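Local coordinates for protein ferritin (Pseudo-nitzschia multiseries, PDB 4IWK) that oxidises ferrous iron with dioxygen at a diiron ferroxidase centre and probably stores the ferric product inside a 24-subunit shell, at residues 11-16 with 65-70; 20-25 with 89-94. All coordinates share one frame; numbering follows the deposited sequence.

Contact 1: 11-16 with 65-70. With FE (Fe (III) ion), chain G.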
loop_
_atom_site.group_PDB
_atom_site.type_symbol
_atom_site.label_atom_id
_atom_site.label_comp_id
_atom_site.label_asym_id
_atom_site.label_seq_id
_atom_site.Cartn_x
_atom_site.Cartn_y
_atom_site.Cartn_z
ATOM N N ARG A 11 -32.071 40.674 24.687
ATOM C CA ARG A 11 -33.319 39.912 24.556
ATOM C C ARG A 11 -33.161 38.702 23.559
ATOM O O ARG A 11 -33.875 37.715 23.631
ATOM C CB ARG A 11 -34.515 40.774 24.150
ATOM C CG ARG A 11 -35.135 41.597 25.277
ATOM C CD ARG A 11 -35.654 42.910 24.700
ATOM N NE ARG A 11 -36.909 43.360 25.275
ATOM C CZ ARG A 11 -38.038 43.506 24.584
ATOM N NH1 ARG A 11 -38.078 43.255 23.272
ATOM N NH2 ARG A 11 -39.142 43.915 25.202
ATOM N N GLN A 12 -32.318 38.881 22.544
ATOM C CA GLN A 12 -32.220 37.846 21.500
ATOM C C GLN A 12 -31.595 36.592 22.171
ATOM O O GLN A 12 -32.005 35.430 21.850
ATOM C CB GLN A 12 -31.350 38.250 20.270
ATOM C CG GLN A 12 -31.434 37.216 19.151
ATOM C CD GLN A 12 -32.866 37.096 18.604
ATOM O OE1 GLN A 12 -33.603 38.093 18.608
ATOM N NE2 GLN A 12 -33.274 35.928 18.173
ATOM N N VAL A 13 -30.606 36.791 23.029
ATOM C CA VAL A 13 -30.004 35.649 23.725
ATOM C C VAL A 13 -31.078 34.969 24.536
ATOM O O VAL A 13 -31.207 33.733 24.507
ATOM C CB VAL A 13 -28.871 36.078 24.692
ATOM C CG1 VAL A 13 -28.386 34.894 25.530
ATOM C CG2 VAL A 13 -27.694 36.697 23.903
ATOM N N THR A 14 -31.854 35.767 25.280
ATOM C CA THR A 14 -32.964 35.157 26.024
ATOM C C THR A 14 -33.948 34.371 25.143
ATOM O O THR A 14 -34.363 33.260 25.514
ATOM C CB THR A 14 -33.762 36.234 26.773
ATOM O OG1 THR A 14 -32.833 36.952 27.550
ATOM C CG2 THR A 14 -34.831 35.557 27.734
ATOM N N GLN A 15 -34.267 34.903 23.939
ATOM C CA GLN A 15 -35.252 34.247 23.096
ATOM C C GLN A 15 -34.655 32.894 22.579
ATOM O O GLN A 15 -35.410 31.888 22.476
ATOM C CB GLN A 15 -35.560 35.200 21.936
ATOM C CG GLN A 15 -36.534 34.563 20.889
ATOM C CD GLN A 15 -37.892 34.177 21.505
ATOM O OE1 GLN A 15 -38.348 34.817 22.471
ATOM N NE2 GLN A 15 -38.505 33.093 21.018
ATOM N N GLU A 16 -33.334 32.881 22.264
ATOM C CA GLU A 16 -32.758 31.608 21.714
ATOM C C GLU A 16 -32.762 30.588 22.856
ATOM O O GLU A 16 -33.129 29.405 22.599
ATOM C CB GLU A 16 -31.296 31.800 21.277
ATOM C CG GLU A 16 -31.205 32.786 20.051
ATOM C CD GLU A 16 -31.919 32.416 18.790
ATOM O OE1 GLU A 16 -32.203 31.228 18.636
ATOM O OE2 GLU A 16 -32.125 33.323 17.945
ATOM N N ILE A 65 -20.864 44.601 23.762
ATOM C CA ILE A 65 -22.275 44.731 24.052
ATOM C C ILE A 65 -22.442 43.964 25.401
ATOM O O ILE A 65 -22.292 42.767 25.430
ATOM C CB ILE A 65 -23.134 44.122 22.925
ATOM C CG1 ILE A 65 -22.970 44.974 21.622
ATOM C CG2 ILE A 65 -24.621 44.059 23.345
ATOM C CD1 ILE A 65 -23.616 44.331 20.373
ATOM N N PRO A 66 -22.832 44.623 26.461
ATOM C CA PRO A 66 -22.766 43.880 27.734
ATOM C C PRO A 66 -23.956 42.900 27.794
ATOM O O PRO A 66 -25.075 43.234 27.419
ATOM C CB PRO A 66 -22.907 45.006 28.786
ATOM C CG PRO A 66 -22.545 46.273 28.080
ATOM C CD PRO A 66 -23.005 46.095 26.647
ATOM N N ILE A 67 -23.722 41.681 28.226
ATOM C CA ILE A 67 -24.760 40.688 28.291
ATOM C C ILE A 67 -25.103 40.511 29.778
ATOM O O ILE A 67 -24.169 40.302 30.526
ATOM C CB ILE A 67 -24.260 39.312 27.722
ATOM C CG1 ILE A 67 -24.076 39.401 26.188
ATOM C CG2 ILE A 67 -25.258 38.200 28.008
ATOM C CD1 ILE A 67 -25.385 39.689 25.401
ATOM N N GLU A 68 -26.365 40.630 30.120
ATOM C CA GLU A 68 -26.890 40.219 31.435
ATOM C C GLU A 68 -27.870 39.080 31.125
ATOM O O GLU A 68 -28.912 39.300 30.508
ATOM C CB GLU A 68 -27.624 41.401 32.055
ATOM C CG GLU A 68 -27.142 41.641 33.459
ATOM C CD GLU A 68 -25.893 42.524 33.481
ATOM O OE1 GLU A 68 -25.971 43.718 33.095
ATOM O OE2 GLU A 68 -24.839 42.028 33.893
ATOM N N LEU A 69 -27.479 37.865 31.571
ATOM C CA LEU A 69 -28.303 36.681 31.345
ATOM C C LEU A 69 -29.576 36.747 32.141
ATOM O O LEU A 69 -29.520 37.045 33.337
ATOM C CB LEU A 69 -27.506 35.386 31.704
ATOM C CG LEU A 69 -26.260 35.009 30.861
ATOM C CD1 LEU A 69 -25.646 33.693 31.365
ATOM C CD2 LEU A 69 -26.742 34.849 29.397
ATOM N N GLN A 70 -30.680 36.620 31.470
ATOM C CA GLN A 70 -32.002 36.657 32.109
ATOM C C GLN A 70 -32.457 35.245 32.448
ATOM O O GLN A 70 -31.878 34.189 31.986
ATOM C CB GLN A 70 -33.090 37.316 31.252
ATOM C CG GLN A 70 -32.621 38.679 30.652
ATOM C CD GLN A 70 -33.704 39.326 29.744
ATOM O OE1 GLN A 70 -33.905 39.035 28.503
ATOM N NE2 GLN A 70 -34.442 40.261 30.378
HETATM FE FE FE G . -32.780 30.236 16.988
HETATM O O HOH W 1 -30.392 36.139 28.652
HETATM O O HOH W 2 -32.880 32.003 15.922
HETATM O O HOH W 3 -33.915 29.332 15.447
#
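T14 and Q70 meet through one short hydrogen bond, in which OG1 of T14 donates to OE1 of Q70 at 2.5 Å. The hydroxyl lies in the plane of the Q70 carbonyl and addresses a lone pair of OE1, with a C=O...donor angle of 119°. The two side chains cross at about a right angle. Q70 is extended beyond CG (chi2 178°), which carries its amide across to the helix. A bridging water gives a second tie, donating to T14 OG1 at 2.8 Å and accepting from Q70 N at 2.9 Å, so the threonine hydroxyl holds the side chain of Q70 directly and its backbone N through the water.

Beside this polar pair, V13 spreads its two methyls over two loop residues. CG2 meets CD1 of I67 tip to tip at 4.1 Å, while CG1, anti to the backbone N, approaches CD2 of L69 at 4.2 Å. The ferritin four-helix bundle needs a long crossover between its second and third helices; residues 65-70 belong to that connection, here laid against helix 3-32. I67 and L69 also pack on I28 and L24 of a second subunit, which places the loop at a subunit interface, and F56 of helix 36-62 adjoins V13.

The inner side of the same helix carries E16, whose OE1 binds the ferric ion at 2.0 Å; E49, H52 and two waters are further ligands. Its other oxygen, OE2, receives a bond from one of these waters and another from Q12 NE2 at 2.9 Å. That amide reaches the anti side of the carboxylate, 33° out of its plane, and helps fix the rotation of the iron ligand. Q12 is itself positioned from the second shell, its OE1 being hydrogen-bonded to S101 of helix 84-111.

Contact 2: 20-25 with 89-94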
loop_
_atom_site.group_PDB
_atom_site.type_symbol
_atom_site.label_atom_id
_atom_site.label_comp_id
_atom_site.label_asym_id
_atom_site.label_seq_id
_atom_site.Cartn_x
_atom_site.Cartn_y
_atom_site.Cartn_z
ATOM N N SER A 20 -34.690 27.046 23.115
ATOM C CA SER A 20 -34.024 25.777 23.451
ATOM C C SER A 20 -34.842 24.974 24.469
ATOM O O SER A 20 -34.985 23.742 24.354
ATOM C CB SER A 20 -32.640 26.111 23.999
ATOM O OG SER A 20 -31.981 24.884 24.292
ATOM N N GLN A 21 -35.362 25.698 25.478
ATOM C CA GLN A 21 -36.129 25.013 26.555
ATOM C C GLN A 21 -37.466 24.546 26.041
ATOM O O GLN A 21 -37.993 23.485 26.462
ATOM C CB GLN A 21 -36.348 25.985 27.781
ATOM C CG GLN A 21 -35.069 26.171 28.583
ATOM C CD GLN A 21 -34.747 24.823 29.319
ATOM O OE1 GLN A 21 -33.971 24.046 28.754
ATOM N NE2 GLN A 21 -35.357 24.564 30.484
ATOM N N VAL A 22 -38.111 25.336 25.151
ATOM C CA VAL A 22 -39.362 24.874 24.568
ATOM C C VAL A 22 -39.156 23.571 23.717
ATOM O O VAL A 22 -39.964 22.594 23.794
ATOM C CB VAL A 22 -39.989 26.002 23.726
ATOM C CG1 VAL A 22 -41.239 25.437 22.967
ATOM C CG2 VAL A 22 -40.444 27.185 24.674
ATOM N N TYR A 23 -38.101 23.557 22.919
ATOM C CA TYR A 23 -37.785 22.301 22.181
ATOM C C TYR A 23 -37.522 21.176 23.125
ATOM O O TYR A 23 -37.977 20.054 22.832
ATOM C CB TYR A 23 -36.529 22.586 21.291
ATOM C CG TYR A 23 -36.939 23.161 19.947
ATOM C CD1 TYR A 23 -36.477 24.399 19.509
ATOM C CD2 TYR A 23 -37.576 22.337 19.016
ATOM C CE1 TYR A 23 -36.807 24.918 18.216
ATOM C CE2 TYR A 23 -37.878 22.790 17.720
ATOM C CZ TYR A 23 -37.470 24.058 17.339
ATOM O OH TYR A 23 -37.712 24.556 16.068
ATOM N N LEU A 24 -36.866 21.438 24.294
ATOM C CA LEU A 24 -36.610 20.316 25.188
ATOM C C LEU A 24 -37.981 19.874 25.755
ATOM O O LEU A 24 -38.238 18.667 25.870
ATOM C CB LEU A 24 -35.708 20.786 26.348
ATOM C CG LEU A 24 -35.487 19.731 27.436
ATOM C CD1 LEU A 24 -34.758 18.531 26.763
ATOM C CD2 LEU A 24 -34.581 20.280 28.537
ATOM N N SER A 25 -38.871 20.817 26.104
ATOM C CA SER A 25 -40.215 20.431 26.558
ATOM C C SER A 25 -40.975 19.567 25.504
ATOM O O SER A 25 -41.634 18.574 25.881
ATOM C CB SER A 25 -41.037 21.673 26.962
ATOM O OG SER A 25 -41.547 22.396 25.844
ATOM N N GLN A 89 -47.400 22.605 15.990
ATOM C CA GLN A 89 -47.950 23.955 15.820
ATOM C C GLN A 89 -47.316 24.960 16.801
ATOM O O GLN A 89 -46.939 26.091 16.438
ATOM C CB GLN A 89 -49.517 23.875 16.022
ATOM C CG GLN A 89 -50.136 25.310 16.101
ATOM C CD GLN A 89 -50.137 26.007 14.702
ATOM O OE1 GLN A 89 -50.359 25.333 13.711
ATOM N NE2 GLN A 89 -49.822 27.320 14.637
ATOM N N SER A 90 -47.097 24.503 18.032
ATOM C CA SER A 90 -46.351 25.375 18.970
ATOM C C SER A 90 -44.904 25.626 18.516
ATOM O O SER A 90 -44.399 26.757 18.728
ATOM C CB SER A 90 -46.307 24.747 20.367
ATOM O OG SER A 90 -47.632 24.788 20.960
ATOM N N ILE A 91 -44.259 24.622 17.919
ATOM C CA ILE A 91 -42.857 24.812 17.481
ATOM C C ILE A 91 -42.887 25.785 16.276
ATOM O O ILE A 91 -42.011 26.646 16.156
ATOM C CB ILE A 91 -42.253 23.494 17.083
ATOM C CG1 ILE A 91 -42.156 22.610 18.357
ATOM C CG2 ILE A 91 -40.916 23.642 16.389
ATOM C CD1 ILE A 91 -41.353 23.286 19.430
ATOM N N LEU A 92 -43.870 25.679 15.400
ATOM C CA LEU A 92 -43.948 26.691 14.285
ATOM C C LEU A 92 -44.072 28.090 14.845
ATOM O O LEU A 92 -43.321 29.012 14.451
ATOM C CB LEU A 92 -45.170 26.354 13.412
ATOM C CG LEU A 92 -45.297 27.446 12.278
ATOM C CD1 LEU A 92 -44.133 27.430 11.318
ATOM C CD2 LEU A 92 -46.620 27.152 11.569
ATOM N N GLU A 93 -44.962 28.285 15.797
ATOM C CA GLU A 93 -45.132 29.584 16.445
ATOM C C GLU A 93 -43.860 30.081 17.109
ATOM O O GLU A 93 -43.592 31.272 17.045
ATOM C CB GLU A 93 -46.274 29.502 17.431
ATOM C CG GLU A 93 -47.601 29.434 16.702
ATOM C CD GLU A 93 -48.733 29.061 17.640
ATOM O OE1 GLU A 93 -48.561 29.199 18.827
ATOM O OE2 GLU A 93 -49.800 28.629 17.192
ATOM N N LEU A 94 -43.136 29.146 17.800
ATOM C CA LEU A 94 -41.860 29.477 18.450
ATOM C C LEU A 94 -40.880 30.033 17.369
ATOM O O LEU A 94 -40.199 31.069 17.607
ATOM C CB LEU A 94 -41.274 28.208 19.055
ATOM C CG LEU A 94 -39.892 28.364 19.733
ATOM C CD1 LEU A 94 -40.021 29.215 21.001
ATOM C CD2 LEU A 94 -39.350 26.946 20.005
#
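Apolar contacts between Y23 and V22 on one helix and I91 and L94 on the other join two antiparallel members of the ferritin four-helix bundle, helices 3-32 and 84-111. The local axes run at 172° to each other and come within 10.8 Å, and no hydrogen bond crosses between the two segments.

The aromatic contacts centre on Y23. I91 places CD1 over one face of the ring in a CH-pi contact, 4.2 Å from the centroid and 28° off the normal. Its other methyl, CG2, serves the far end of the same ring, lying 3.4 Å from Y23 CE2 and also against CZ. The bend at chi2 turns I91 CD1 back over the CD2-CE2 side of the ring, while CG2 lies farther along, toward the phenol oxygen. L94 comes to the CD1-CE1 side at an oblique angle, its CD2 being 3.7 Å from Y23 CE1.

Purely aliphatic packing falls to V22. Its CG1, anti to the backbone N (chi1 173°), is directed toward helix 84-111 and passes L94 CD2 at 3.8 Å; I91 CD1 is the next neighbour of that methyl, at 4.1 Å. L94 CD2 is thereby shared by the valine and the tyrosine.

The polar interactions lie around this core. The ring of Y23, packed also on M42, E45 and E49 of helix 36-62, is a second-shell element of the ferroxidase centre, because its phenol OH is hydrogen-bonded to E95, a glutamate that binds iron in this structure together with E49 and E131. That oxygen therefore sits between two unlike neighbours, with the methyl CG2 of I91 at 3.3 Å from Y23 OH and the carboxylate oxygen OE2 of E95 as its hydrogen-bond partner.

From the N terminus, helix 3-32 supplies the first segment of each contact, 11-16 and then 20-25. The chain next runs through helix 36-62 into the long connection, where contact 1 closes a first loop by returning 65-70 to the opening helix. Contact 2 closes a second, wider loop when 89-94 on helix 84-111 comes back to the same helix. Because the segments alternate, the loops cross and neither nests within the other. Contact 1 ties the crossover loop to the bundle, and contact 2 ties the first helix to the third. Their centres lie about 18 Å apart, yet Q15 NE2 and L94 CD1 touch at 4.2 Å.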